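Local coordinates for protein response regulator aspartate phosphatase H (Bacillus subtilis, PDB 3Q15) that dephosphorylates the sporulation phosphotransferase Spo0F and also acts on the competence regulator ComA, helping to separate competence from sporulation in time, at residues R61-L64 / M65-L69; L84-T87 / I88-Q92; F105-G108 / M109-D113; V134-D137 / I138-A141. One frame throughout, in Å; residues are numbered along the deposited sequence.

Contact 1 (R61-L64 / M65-L69)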
ATOM      1  N   ARG A  61       3.908  13.132  30.879  1.00 43.73           N
ATOM      2  CA  ARG A  61       5.294  12.745  30.665  1.00 43.03           C
ATOM      3  C   ARG A  61       6.217  13.906  31.019  1.00 46.31           C
ATOM      4  O   ARG A  61       7.276  13.709  31.614  1.00 49.57           O
ATOM      5  CB  ARG A  61       5.501  12.309  29.213  1.00 41.67           C
ATOM      6  CG  ARG A  61       6.903  11.835  28.898  1.00 43.36           C
ATOM      7  CD  ARG A  61       7.347  10.724  29.839  1.00 43.37           C
ATOM      8  NE  ARG A  61       8.688  10.251  29.502  1.00 41.44           N
ATOM      9  CZ  ARG A  61       9.805  10.817  29.943  1.00 42.33           C
ATOM     10  NH1 ARG A  61       9.740  11.871  30.744  1.00 43.98           N
ATOM     11  NH2 ARG A  61      10.985  10.332  29.587  1.00 43.41           N
ATOM     12  N   HIS A  62       5.802  15.117  30.660  1.00 44.26           N
ATOM     13  CA  HIS A  62       6.559  16.321  30.982  1.00 48.84           C
ATOM     14  C   HIS A  62       6.686  16.509  32.491  1.00 53.21           C
ATOM     15  O   HIS A  62       7.730  16.932  32.988  1.00 55.10           O
ATOM     16  CB  HIS A  62       5.902  17.551  30.353  1.00 50.25           C
ATOM     17  CG  HIS A  62       6.584  18.842  30.690  1.00 52.15           C
ATOM     18  ND1 HIS A  62       7.538  19.416  29.875  1.00 53.92           N
ATOM     19  CD2 HIS A  62       6.451  19.670  31.753  1.00 55.53           C
ATOM     20  CE1 HIS A  62       7.961  20.542  30.423  1.00 56.57           C
ATOM     21  NE2 HIS A  62       7.318  20.720  31.563  1.00 56.50           N
ATOM     22  N   GLN A  63       5.616  16.198  33.217  1.00 51.59           N
ATOM     23  CA  GLN A  63       5.620  16.333  34.670  1.00 52.97           C
ATOM     24  C   GLN A  63       6.521  15.278  35.314  1.00 53.58           C
ATOM     25  O   GLN A  63       7.201  15.548  36.303  1.00 52.50           O
ATOM     26  CB  GLN A  63       4.199  16.238  35.230  1.00 52.69           C
ATOM     27  CG  GLN A  63       4.105  16.506  36.728  1.00 56.51           C
ATOM     28  CD  GLN A  63       4.567  17.905  37.101  1.00 62.47           C
ATOM     29  OE1 GLN A  63       4.279  18.874  36.398  1.00 64.02           O
ATOM     30  NE2 GLN A  63       5.297  18.016  38.209  1.00 65.03           N
ATOM     31  N   LEU A  64       6.523  14.077  34.747  1.00 52.37           N
ATOM     32  CA  LEU A  64       7.422  13.028  35.207  1.00 52.72           C
ATOM     33  C   LEU A  64       8.871  13.489  35.126  1.00 53.90           C
ATOM     34  O   LEU A  64       9.669  13.206  36.015  1.00 57.45           O
ATOM     35  CB  LEU A  64       7.234  11.749  34.386  1.00 49.28           C
ATOM     36  CG  LEU A  64       6.007  10.898  34.717  1.00 49.44           C
ATOM     37  CD1 LEU A  64       5.917   9.694  33.793  1.00 48.72           C
ATOM     38  CD2 LEU A  64       6.043  10.453  36.173  1.00 53.43           C
ATOM     39  N   MET A  65       9.208  14.199  34.053  1.00 53.44           N
ATOM     40  CA  MET A  65      10.563  14.711  33.881  1.00 55.56           C
ATOM     41  C   MET A  65      10.940  15.659  35.016  1.00 54.46           C
ATOM     42  O   MET A  65      12.036  15.574  35.569  1.00 58.65           O
ATOM     43  CB  MET A  65      10.710  15.427  32.540  1.00 55.02           C
ATOM     44  CG  MET A  65      12.042  16.142  32.386  1.00 55.50           C
ATOM     45  SD  MET A  65      12.135  17.110  30.873  1.00 62.09           S
ATOM     46  CE  MET A  65      10.820  18.297  31.148  1.00 45.90           C
ATOM     47  N   LEU A  66      10.024  16.562  35.353  1.00 50.92           N
ATOM     48  CA  LEU A  66      10.230  17.492  36.456  1.00 52.58           C
ATOM     49  C   LEU A  66      10.347  16.757  37.790  1.00 53.69           C
ATOM     50  O   LEU A  66      11.172  17.112  38.629  1.00 61.93           O
ATOM     51  CB  LEU A  66       9.094  18.519  36.514  1.00 53.04           C
ATOM     52  CG  LEU A  66       8.859  19.357  35.253  1.00 53.22           C
ATOM     53  CD1 LEU A  66       7.611  20.214  35.394  1.00 53.66           C
ATOM     54  CD2 LEU A  66      10.073  20.225  34.934  1.00 54.61           C
ATOM     55  N   ASP A  67       9.523  15.732  37.985  1.00 62.38           N
ATOM     56  CA  ASP A  67       9.523  14.992  39.246  1.00 70.93           C
ATOM     57  C   ASP A  67      10.804  14.184  39.451  1.00 73.06           C
ATOM     58  O   ASP A  67      11.133  13.813  40.577  1.00 76.32           O
ATOM     59  CB  ASP A  67       8.308  14.066  39.342  1.00 72.17           C
ATOM     60  CG  ASP A  67       6.992  14.822  39.388  1.00 74.53           C
ATOM     61  OD1 ASP A  67       7.004  16.037  39.677  1.00 75.27           O
ATOM     62  OD2 ASP A  67       5.940  14.196  39.141  1.00 76.34           O
ATOM     63  N   TYR A  68      11.518  13.907  38.364  1.00 72.06           N
ATOM     64  CA  TYR A  68      12.732  13.098  38.441  1.00 75.74           C
ATOM     65  C   TYR A  68      14.005  13.940  38.398  1.00 77.39           C
ATOM     66  O   TYR A  68      15.112  13.403  38.392  1.00 78.41           O
ATOM     67  CB  TYR A  68      12.755  12.043  37.329  1.00 75.42           C
ATOM     68  CG  TYR A  68      11.969  10.788  37.651  1.00 80.28           C
ATOM     69  CD1 TYR A  68      12.601   9.664  38.165  1.00 81.96           C
ATOM     70  CD2 TYR A  68      10.596  10.729  37.445  1.00 81.08           C
ATOM     71  CE1 TYR A  68      11.890   8.515  38.463  1.00 83.36           C
ATOM     72  CE2 TYR A  68       9.876   9.585  37.739  1.00 82.10           C
ATOM     73  CZ  TYR A  68      10.529   8.482  38.248  1.00 82.72           C
ATOM     74  OH  TYR A  68       9.815   7.341  38.542  1.00 81.80           O
ATOM     75  N   LEU A  69      13.841  15.259  38.369  1.00 77.72           N
ATOM     76  CA  LEU A  69      14.983  16.169  38.355  1.00 75.44           C
ATOM     77  C   LEU A  69      15.128  16.909  39.682  1.00 78.04           C
ATOM     78  O   LEU A  69      16.041  17.717  39.852  1.00 78.85           O
ATOM     79  CB  LEU A  69      14.869  17.170  37.200  1.00 69.98           C
ATOM     80  CG  LEU A  69      15.084  16.633  35.781  1.00 67.49           C
ATOM     81  CD1 LEU A  69      14.857  17.728  34.753  1.00 63.82           C
ATOM     82  CD2 LEU A  69      16.478  16.036  35.628  1.00 65.58           C
TER

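Contact 2 (L84-T87 / I88-Q92)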
ATOM      1  N   LEU A  84      18.859   7.972  33.557  1.00 54.32           N
ATOM      2  CA  LEU A  84      17.671   8.656  34.044  1.00 58.96           C
ATOM      3  C   LEU A  84      16.461   8.303  33.185  1.00 60.94           C
ATOM      4  O   LEU A  84      15.342   8.188  33.686  1.00 61.82           O
ATOM      5  CB  LEU A  84      17.900  10.168  34.049  1.00 62.15           C
ATOM      6  CG  LEU A  84      16.952  11.011  34.900  1.00 63.98           C
ATOM      7  CD1 LEU A  84      16.992  10.572  36.357  1.00 63.18           C
ATOM      8  CD2 LEU A  84      17.302  12.485  34.779  1.00 66.79           C
ATOM      9  N   LEU A  85      16.697   8.125  31.890  1.00 59.21           N
ATOM     10  CA  LEU A  85      15.636   7.799  30.945  1.00 57.08           C
ATOM     11  C   LEU A  85      15.041   6.422  31.239  1.00 58.15           C
ATOM     12  O   LEU A  85      13.823   6.250  31.237  1.00 56.81           O
ATOM     13  CB  LEU A  85      16.171   7.862  29.510  1.00 53.34           C
ATOM     14  CG  LEU A  85      15.201   8.215  28.384  1.00 52.25           C
ATOM     15  CD1 LEU A  85      14.288   9.369  28.777  1.00 50.01           C
ATOM     16  CD2 LEU A  85      15.975   8.543  27.113  1.00 49.94           C
ATOM     17  N   GLU A  86      15.905   5.445  31.497  1.00 59.50           N
ATOM     18  CA  GLU A  86      15.455   4.091  31.799  1.00 63.44           C
ATOM     19  C   GLU A  86      14.671   4.066  33.111  1.00 63.77           C
ATOM     20  O   GLU A  86      13.764   3.254  33.295  1.00 62.29           O
ATOM     21  CB  GLU A  86      16.651   3.136  31.866  1.00 68.70           C
ATOM     22  CG  GLU A  86      16.290   1.673  32.072  1.00 72.40           C
ATOM     23  CD  GLU A  86      16.004   1.340  33.522  1.00 77.63           C
ATOM     24  OE1 GLU A  86      16.481   2.083  34.406  1.00 80.24           O
ATOM     25  OE2 GLU A  86      15.305   0.337  33.778  1.00 78.29           O
ATOM     26  N   THR A  87      15.029   4.971  34.016  1.00 62.93           N
ATOM     27  CA  THR A  87      14.380   5.068  35.318  1.00 63.39           C
ATOM     28  C   THR A  87      12.928   5.513  35.169  1.00 59.33           C
ATOM     29  O   THR A  87      12.041   5.030  35.868  1.00 56.80           O
ATOM     30  CB  THR A  87      15.133   6.050  36.242  1.00 64.34           C
ATOM     31  OG1 THR A  87      16.477   5.590  36.434  1.00 68.01           O
ATOM     32  CG2 THR A  87      14.448   6.157  37.596  1.00 65.96           C
ATOM     33  N   ILE A  88      12.692   6.437  34.248  1.00 59.94           N
ATOM     34  CA  ILE A  88      11.354   6.972  34.034  1.00 58.14           C
ATOM     35  C   ILE A  88      10.492   6.063  33.158  1.00 54.55           C
ATOM     36  O   ILE A  88       9.312   5.870  33.435  1.00 55.56           O
ATOM     37  CB  ILE A  88      11.416   8.380  33.414  1.00 56.13           C
ATOM     38  CG1 ILE A  88      12.074   9.355  34.391  1.00 57.34           C
ATOM     39  CG2 ILE A  88      10.026   8.868  33.034  1.00 58.12           C
ATOM     40  CD1 ILE A  88      12.157  10.778  33.878  1.00 59.18           C
ATOM     41  N   GLU A  89      11.084   5.507  32.106  1.00 54.62           N
ATOM     42  CA  GLU A  89      10.327   4.745  31.110  1.00 54.45           C
ATOM     43  C   GLU A  89       9.899   3.351  31.575  1.00 56.83           C
ATOM     44  O   GLU A  89       8.764   2.932  31.341  1.00 56.09           O
ATOM     45  CB  GLU A  89      11.124   4.632  29.810  1.00 52.28           C
ATOM     46  CG  GLU A  89      11.352   5.951  29.113  1.00 54.93           C
ATOM     47  CD  GLU A  89      12.088   5.792  27.800  1.00 55.57           C
ATOM     48  OE1 GLU A  89      12.229   6.801  27.085  1.00 49.02           O
ATOM     49  OE2 GLU A  89      12.523   4.661  27.485  1.00 60.47           O
ATOM     50  N   THR A  90      10.811   2.635  32.222  1.00 60.05           N
ATOM     51  CA  THR A  90      10.544   1.264  32.652  1.00 63.28           C
ATOM     52  C   THR A  90       9.232   1.116  33.429  1.00 62.52           C
ATOM     53  O   THR A  90       8.414   0.261  33.098  1.00 66.20           O
ATOM     54  CB  THR A  90      11.717   0.685  33.464  1.00 68.28           C
ATOM     55  OG1 THR A  90      12.892   0.665  32.646  1.00 70.11           O
ATOM     56  CG2 THR A  90      11.402  -0.731  33.926  1.00 70.94           C
ATOM     57  N   PRO A  91       9.024   1.950  34.460  1.00 61.87           N
ATOM     58  CA  PRO A  91       7.773   1.881  35.222  1.00 64.37           C
ATOM     59  C   PRO A  91       6.581   2.415  34.431  1.00 63.33           C
ATOM     60  O   PRO A  91       5.436   2.251  34.857  1.00 63.79           O
ATOM     61  CB  PRO A  91       8.041   2.793  36.425  1.00 64.12           C
ATOM     62  CG  PRO A  91       9.518   2.979  36.463  1.00 63.05           C
ATOM     63  CD  PRO A  91       9.963   2.919  35.046  1.00 61.08           C
ATOM     64  N   GLN A  92       6.851   3.049  33.294  1.00 49.40           N
ATOM     65  CA  GLN A  92       5.794   3.643  32.488  1.00 47.23           C
ATOM     66  C   GLN A  92       5.717   3.016  31.099  1.00 50.78           C
ATOM     67  O   GLN A  92       5.721   3.721  30.088  1.00 51.91           O
ATOM     68  CB  GLN A  92       6.001   5.153  32.374  1.00 45.19           C
ATOM     69  CG  GLN A  92       5.906   5.893  33.699  1.00 52.19           C
ATOM     70  CD  GLN A  92       4.485   5.960  34.227  1.00 53.91           C
ATOM     71  OE1 GLN A  92       3.530   5.685  33.503  1.00 56.69           O
ATOM     72  NE2 GLN A  92       4.339   6.330  35.496  1.00 52.30           N
TER

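Contact 3 (F105-G108 / M109-D113)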
ATOM      1  N   PHE A 105       2.327   8.223  14.469  1.00 38.84           N
ATOM      2  CA  PHE A 105       1.056   8.382  13.782  1.00 40.74           C
ATOM      3  C   PHE A 105       0.906   9.796  13.244  1.00 38.47           C
ATOM      4  O   PHE A 105       0.697   9.995  12.049  1.00 35.09           O
ATOM      5  CB  PHE A 105      -0.121   8.044  14.702  1.00 41.82           C
ATOM      6  CG  PHE A 105      -1.465   8.306  14.077  1.00 42.00           C
ATOM      7  CD1 PHE A 105      -2.081   7.340  13.292  1.00 42.60           C
ATOM      8  CD2 PHE A 105      -2.102   9.524  14.257  1.00 42.17           C
ATOM      9  CE1 PHE A 105      -3.317   7.579  12.706  1.00 44.54           C
ATOM     10  CE2 PHE A 105      -3.338   9.774  13.673  1.00 45.12           C
ATOM     11  CZ  PHE A 105      -3.947   8.798  12.896  1.00 45.34           C
ATOM     12  N   PHE A 106       1.020  10.779  14.128  1.00 37.24           N
ATOM     13  CA  PHE A 106       0.874  12.170  13.723  1.00 37.19           C
ATOM     14  C   PHE A 106       1.978  12.637  12.781  1.00 37.83           C
ATOM     15  O   PHE A 106       1.770  13.551  11.990  1.00 34.22           O
ATOM     16  CB  PHE A 106       0.784  13.082  14.940  1.00 39.02           C
ATOM     17  CG  PHE A 106      -0.545  13.025  15.618  1.00 39.42           C
ATOM     18  CD1 PHE A 106      -1.661  13.577  15.015  1.00 40.07           C
ATOM     19  CD2 PHE A 106      -0.687  12.402  16.845  1.00 37.66           C
ATOM     20  CE1 PHE A 106      -2.902  13.517  15.630  1.00 45.54           C
ATOM     21  CE2 PHE A 106      -1.921  12.341  17.465  1.00 43.26           C
ATOM     22  CZ  PHE A 106      -3.029  12.899  16.858  1.00 46.04           C
ATOM     23  N   ARG A 107       3.147  12.013  12.868  1.00 36.72           N
ATOM     24  CA  ARG A 107       4.223  12.321  11.939  1.00 39.34           C
ATOM     25  C   ARG A 107       3.863  11.809  10.551  1.00 40.34           C
ATOM     26  O   ARG A 107       4.143  12.462   9.546  1.00 43.68           O
ATOM     27  CB  ARG A 107       5.550  11.719  12.407  1.00 38.90           C
ATOM     28  CG  ARG A 107       6.689  11.909  11.420  1.00 39.89           C
ATOM     29  CD  ARG A 107       6.917  13.380  11.110  1.00 41.20           C
ATOM     30  NE  ARG A 107       7.939  13.576  10.086  1.00 43.33           N
ATOM     31  CZ  ARG A 107       9.231  13.763  10.340  1.00 46.78           C
ATOM     32  NH1 ARG A 107       9.670  13.780  11.592  1.00 41.68           N
ATOM     33  NH2 ARG A 107      10.085  13.935   9.341  1.00 45.75           N
ATOM     34  N   GLY A 108       3.238  10.638  10.504  1.00 39.89           N
ATOM     35  CA  GLY A 108       2.759  10.076   9.256  1.00 40.57           C
ATOM     36  C   GLY A 108       1.683  10.944   8.630  1.00 38.87           C
ATOM     37  O   GLY A 108       1.690  11.187   7.423  1.00 37.90           O
ATOM     38  N   MET A 109       0.758  11.420   9.455  1.00 36.47           N
ATOM     39  CA  MET A 109      -0.297  12.300   8.970  1.00 38.70           C
ATOM     40  C   MET A 109       0.270  13.644   8.506  1.00 38.04           C
ATOM     41  O   MET A 109      -0.212  14.224   7.536  1.00 38.46           O
ATOM     42  CB  MET A 109      -1.371  12.505  10.041  1.00 38.13           C
ATOM     43  CG  MET A 109      -2.236  11.273  10.306  1.00 39.52           C
ATOM     44  SD  MET A 109      -3.069  10.671   8.820  1.00 45.77           S
ATOM     45  CE  MET A 109      -3.989   9.282   9.476  1.00 45.28           C
ATOM     46  N   TYR A 110       1.296  14.134   9.191  1.00 40.22           N
ATOM     47  CA  TYR A 110       1.942  15.377   8.774  1.00 42.85           C
ATOM     48  C   TYR A 110       2.554  15.233   7.384  1.00 40.71           C
ATOM     49  O   TYR A 110       2.402  16.109   6.529  1.00 38.10           O
ATOM     50  CB  TYR A 110       3.007  15.807   9.779  1.00 43.78           C
ATOM     51  CG  TYR A 110       3.759  17.060   9.384  1.00 42.97           C
ATOM     52  CD1 TYR A 110       3.205  18.321   9.577  1.00 45.48           C
ATOM     53  CD2 TYR A 110       5.028  16.984   8.823  1.00 44.56           C
ATOM     54  CE1 TYR A 110       3.896  19.476   9.215  1.00 43.65           C
ATOM     55  CE2 TYR A 110       5.724  18.130   8.458  1.00 45.19           C
ATOM     56  CZ  TYR A 110       5.152  19.370   8.658  1.00 45.58           C
ATOM     57  OH  TYR A 110       5.841  20.511   8.298  1.00 50.66           O
ATOM     58  N   GLU A 111       3.249  14.124   7.163  1.00 37.01           N
ATOM     59  CA  GLU A 111       3.825  13.839   5.861  1.00 37.98           C
ATOM     60  C   GLU A 111       2.719  13.707   4.822  1.00 40.20           C
ATOM     61  O   GLU A 111       2.834  14.222   3.709  1.00 39.30           O
ATOM     62  CB  GLU A 111       4.678  12.573   5.917  1.00 38.76           C
ATOM     63  CG  GLU A 111       5.884  12.689   6.854  1.00 39.45           C
ATOM     64  CD  GLU A 111       6.912  13.712   6.377  1.00 43.87           C
ATOM     65  OE1 GLU A 111       6.871  14.102   5.190  1.00 41.77           O
ATOM     66  OE2 GLU A 111       7.767  14.127   7.190  1.00 48.06           O
ATOM     67  N   PHE A 112       1.641  13.028   5.199  1.00 33.81           N
ATOM     68  CA  PHE A 112       0.490  12.860   4.319  1.00 40.75           C
ATOM     69  C   PHE A 112      -0.102  14.207   3.916  1.00 40.08           C
ATOM     70  O   PHE A 112      -0.438  14.421   2.753  1.00 44.72           O
ATOM     71  CB  PHE A 112      -0.577  11.982   4.990  1.00 42.03           C
ATOM     72  CG  PHE A 112      -1.877  11.930   4.243  1.00 41.27           C
ATOM     73  CD1 PHE A 112      -2.056  11.038   3.201  1.00 37.78           C
ATOM     74  CD2 PHE A 112      -2.924  12.769   4.588  1.00 41.70           C
ATOM     75  CE1 PHE A 112      -3.246  10.986   2.519  1.00 36.27           C
ATOM     76  CE2 PHE A 112      -4.118  12.720   3.906  1.00 41.36           C
ATOM     77  CZ  PHE A 112      -4.280  11.828   2.871  1.00 40.36           C
ATOM     78  N   ASP A 113      -0.212  15.118   4.878  1.00 39.64           N
ATOM     79  CA  ASP A 113      -0.800  16.433   4.626  1.00 42.33           C
ATOM     80  C   ASP A 113       0.051  17.326   3.723  1.00 43.70           C
ATOM     81  O   ASP A 113      -0.463  18.259   3.100  1.00 44.92           O
ATOM     82  CB  ASP A 113      -1.097  17.149   5.942  1.00 43.75           C
ATOM     83  CG  ASP A 113      -2.278  16.550   6.672  1.00 47.97           C
ATOM     84  OD1 ASP A 113      -3.110  15.895   6.006  1.00 48.04           O
ATOM     85  OD2 ASP A 113      -2.377  16.730   7.906  1.00 47.16           O
TER

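Contact 4 (V134-D137 / I138-A141)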
ATOM      1  N   VAL A 134      -0.819  -2.473  22.376  1.00 84.00           N
ATOM      2  CA  VAL A 134      -1.995  -1.800  22.915  1.00 85.65           C
ATOM      3  C   VAL A 134      -3.155  -2.777  23.092  1.00 92.22           C
ATOM      4  O   VAL A 134      -3.641  -3.357  22.121  1.00 94.31           O
ATOM      5  CB  VAL A 134      -2.442  -0.637  22.011  1.00 78.84           C
ATOM      6  CG1 VAL A 134      -3.809  -0.125  22.441  1.00 76.68           C
ATOM      7  CG2 VAL A 134      -1.411   0.478  22.040  1.00 77.88           C
ATOM      8  N   SER A 135      -3.592  -2.961  24.335  1.00 94.07           N
ATOM      9  CA  SER A 135      -4.710  -3.853  24.624  1.00 93.23           C
ATOM     10  C   SER A 135      -6.045  -3.137  24.456  1.00 86.77           C
ATOM     11  O   SER A 135      -6.755  -2.890  25.432  1.00 86.40           O
ATOM     12  CB  SER A 135      -4.594  -4.422  26.040  1.00100.46           C
ATOM     13  OG  SER A 135      -5.638  -5.344  26.309  1.00103.33           O
ATOM     14  N   ASP A 136      -6.380  -2.805  23.212  1.00 81.02           N
ATOM     15  CA  ASP A 136      -7.632  -2.123  22.909  1.00 76.67           C
ATOM     16  C   ASP A 136      -7.972  -2.249  21.423  1.00 74.13           C
ATOM     17  O   ASP A 136      -7.284  -1.693  20.566  1.00 62.63           O
ATOM     18  CB  ASP A 136      -7.550  -0.653  23.323  1.00 66.83           C
ATOM     19  CG  ASP A 136      -8.877   0.065  23.194  1.00 69.48           C
ATOM     20  OD1 ASP A 136      -9.096   0.744  22.169  1.00 66.90           O
ATOM     21  OD2 ASP A 136      -9.705  -0.048  24.121  1.00 71.01           O
ATOM     22  N   ASP A 137      -9.041  -2.983  21.129  1.00 74.37           N
ATOM     23  CA  ASP A 137      -9.404  -3.295  19.749  1.00 72.62           C
ATOM     24  C   ASP A 137      -9.926  -2.092  18.961  1.00 69.41           C
ATOM     25  O   ASP A 137      -9.732  -2.012  17.749  1.00 64.17           O
ATOM     26  CB  ASP A 137     -10.421  -4.439  19.706  1.00 72.80           C
ATOM     27  CG  ASP A 137      -9.827  -5.761  20.149  1.00 79.84           C
ATOM     28  OD1 ASP A 137      -8.616  -5.973  19.924  1.00 80.40           O
ATOM     29  OD2 ASP A 137     -10.568  -6.587  20.724  1.00 83.60           O
ATOM     30  N   ILE A 138     -10.593  -1.167  19.645  1.00 73.00           N
ATOM     31  CA  ILE A 138     -11.108   0.033  18.993  1.00 70.37           C
ATOM     32  C   ILE A 138      -9.969   0.950  18.559  1.00 67.23           C
ATOM     33  O   ILE A 138     -10.016   1.547  17.482  1.00 61.62           O
ATOM     34  CB  ILE A 138     -12.076   0.808  19.905  1.00 73.84           C
ATOM     35  CG1 ILE A 138     -13.396   0.048  20.040  1.00 75.68           C
ATOM     36  CG2 ILE A 138     -12.326   2.203  19.353  1.00 69.55           C
ATOM     37  CD1 ILE A 138     -14.129  -0.117  18.728  1.00 74.68           C
ATOM     38  N   GLU A 139      -8.944   1.053  19.398  1.00 58.91           N
ATOM     39  CA  GLU A 139      -7.764   1.836  19.056  1.00 58.83           C
ATOM     40  C   GLU A 139      -7.173   1.304  17.754  1.00 55.89           C
ATOM     41  O   GLU A 139      -6.814   2.076  16.862  1.00 54.37           O
ATOM     42  CB  GLU A 139      -6.727   1.781  20.182  1.00 62.96           C
ATOM     43  CG  GLU A 139      -5.659   2.863  20.100  1.00 67.52           C
ATOM     44  CD  GLU A 139      -6.244   4.262  20.186  1.00 70.32           C
ATOM     45  OE1 GLU A 139      -7.186   4.469  20.979  1.00 73.33           O
ATOM     46  OE2 GLU A 139      -5.767   5.156  19.453  1.00 67.84           O
ATOM     47  N   LYS A 140      -7.090  -0.020  17.644  1.00 54.36           N
ATOM     48  CA  LYS A 140      -6.599  -0.657  16.425  1.00 54.70           C
ATOM     49  C   LYS A 140      -7.499  -0.354  15.227  1.00 52.36           C
ATOM     50  O   LYS A 140      -7.012  -0.017  14.148  1.00 47.51           O
ATOM     51  CB  LYS A 140      -6.456  -2.171  16.612  1.00 55.51           C
ATOM     52  CG  LYS A 140      -5.435  -2.581  17.672  1.00 61.65           C
ATOM     53  CD  LYS A 140      -5.107  -4.070  17.574  1.00 65.89           C
ATOM     54  CE  LYS A 140      -4.197  -4.532  18.708  1.00 67.84           C
ATOM     55  NZ  LYS A 140      -4.897  -4.518  20.022  1.00 71.75           N
ATOM     56  N   ALA A 141      -8.809  -0.478  15.416  1.00 50.34           N
ATOM     57  CA  ALA A 141      -9.760  -0.160  14.355  1.00 48.63           C
ATOM     58  C   ALA A 141      -9.578   1.277  13.882  1.00 46.98           C
ATOM     59  O   ALA A 141      -9.569   1.560  12.681  1.00 45.89           O
ATOM     60  CB  ALA A 141     -11.187  -0.376  14.837  1.00 48.01           C
TER
HETATM   61  O   HOH W   1      -9.291   3.643  22.406  1.00 45.48           O

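Contact 1 (R61-L64 / M65-L69)
M65 lays its terminal methyl over one face of the H62 imidazole, a CH-pi contact with CE 4.0 Å from the ring centroid. The thioether reaches back because its chain runs extended from a CG anti to the backbone N (chi1 172°) and bends only at its last torsion, 62°. From the neighbouring position, L66 CD1 comes up obliquely to the same ring, 3.9 Å from H62 CD2. On the next face of the helix Q63 NE2 donates to D67 OD1 at 3.0 Å, meeting the oxygen from above the carboxylate plane, with amide and carboxylate turned 56° apart. Below these side chains the backbone repeats i to i+4: D67 N donates to Q63 O at 2.9 Å, while L66 N to H62 O and Y68 N to L64 O are weak. L64 O also lies at the edge of the Y68 ring, 3.0 Å from CD2. The imidazole is fixed from outside, ND1 bonded to W19 and NE2 to E32, so the methyl packs on a ring already held. This C-terminal end of helix 49-67 packs against helices 9-24 and 28-41 through H62 and M65, while R61 and Y68 reach helix 81-89.

Contact 2 (L84-T87 / I88-Q92)
E86 and T90 meet one turn apart at the polar edge of helix 81-89. The hydroxyl T90 OG1 sits between two acceptors of the same residue, 2.7 Å from E86 OE2 and 2.8 Å from E86 O. The carboxylate gets there because the E86 chain, leaving with CG anti to the backbone N (chi1 -176°), folds back at chi2 (-81°). E86 O is also the acceptor for T90 N at 3.2 Å, approached from above the carbonyl plane, so the carbonyl faces both the amide and the hydroxyl of one threonine. This is the C-terminal end of the helix, where P91 brings no N-H: its CD rests 3.1 Å from T87 O, the place an amide would otherwise take, and Q92 then becomes the N-cap of helix 93-113. The closer-packed side lies elsewhere on the surface of the helix. I88 is buried, tucked against F26, Y68 and R61, with its N bonded to L84 O at 3.2 Å. Beside it the extended E89 chain crosses L85 obliquely, OE1 3.5 Å from L85 CG, on its way to a salt bridge with R24. By contrast E86, T87 and P91 face solvent, although T87 OG1 bonds back to E83 O and its methyl packs against Y68.

Contact 3 (F105-G108 / M109-D113)
Helix 93-113 carries the start of the first predicted tetratricopeptide repeat, and within its last turns two i to i+4 side-chain pairs, one aromatic and one charged, line different faces. In the first, M109 lies over a face of the F105 ring: CG is 4.2 Å from the ring centroid, 26° off the normal, and the methyl CE reaches 3.5 Å from F105 CZ. The sulfur stands obliquely to the ring, 5.1 Å from its centroid, which makes this a Met-aromatic contact. M109 drapes itself there by bending at chi2 (-57°). In the second pair R107 grips E111 side-on with two nitrogens on a single oxygen. NE reaches E111 OE2 at 3.0 Å on the anti lone pair, and NH2 comes to the same OE2 at 3.2 Å, nearly along its C-O axis; both bonds lie close to the guanidinium plane. The other oxygen, E111 OE1, accepts from Q114, so the carboxylate is held at both ends. An alanine in place of R107 removes both donors, and the E111 carboxylate would probably lose its charge partner, held then through OE1 by Q114 but freer to swing. Under these pairs the backbone bonds are regular, F112 N to G108 O measuring 2.9 Å. Around the helix, F105 and M109 face K146 on helix 137-153, while M109 and F112 also touch Y124 on helix 117-128; R107 and Y110 pack on helix 9-24 of the N-terminal bundle, and F112 meets the ring of H153.

Contact 4 (V134-D137 / I138-A141)
D136 OD1 accepts from E139 N at 2.8 Å, the N-cap bond of the helix that begins just after D136. The oxygen is met on the anti side, 20° out of the carboxylate plane; the side chain swings over the helix start because CG lies anti to the backbone N (chi1 -173°). The backbone follows with A141 N to D137 O at 2.9 Å and a weak K140 N to D136 O. K140 reaches back to the loop: NZ donates to V134 O at 2.7 Å, almost straight down the carbonyl, after a chain that runs extended and bends only at chi4 (69°). Among the charges, D137 OD1 makes a long salt bridge to the same NZ, at 4.0 Å. D136 OD1 and E139 OE1, oxygens of two carboxylates, stand 4.4 Å apart, and a water lies within hydrogen-bonding distance of both, 2.9 Å from D136 OD1 and 2.7 Å from E139 OE1. Apolar contact is slight, V134 CG1 approaching E139 CB at 4.2 Å. D136 OD2 forms a salt bridge to a basic side chain of a neighbouring protein chain, and aromatic packing from that chain also reaches V134, D136 and E139. With an alanine in place of D136, E139 N would probably lose its capping acceptor and that basic group its charge partner. The capping carboxylate thus does double duty, one oxygen accepting from the E139 amide and the other reaching across a chain interface, while a nearby water and the outside positive charge may ease the crowding of the two acids.

Overall arrangement
The four contacts follow in series along the chain, each a turn or a helix end. Contacts 1 and 2 lie at the ends of the successive helices 49-67 and 81-89, centres 11 Å apart, and touch through side-chain packing. Contact 3, on helix 93-113, is about 27 Å from both between centres, and contact 4, at the start of helix 137-153, lies about 20 Å from contact 3 between centres. Together they probably run from the N-terminal three-helix bundle through the connecting region into the first predicted TPR repeats. Because contact 3 also packs on helix 9-24, the bundle rests directly on the start of the repeat region. Contact 4, and Q92 of contact 2, meet another protein chain.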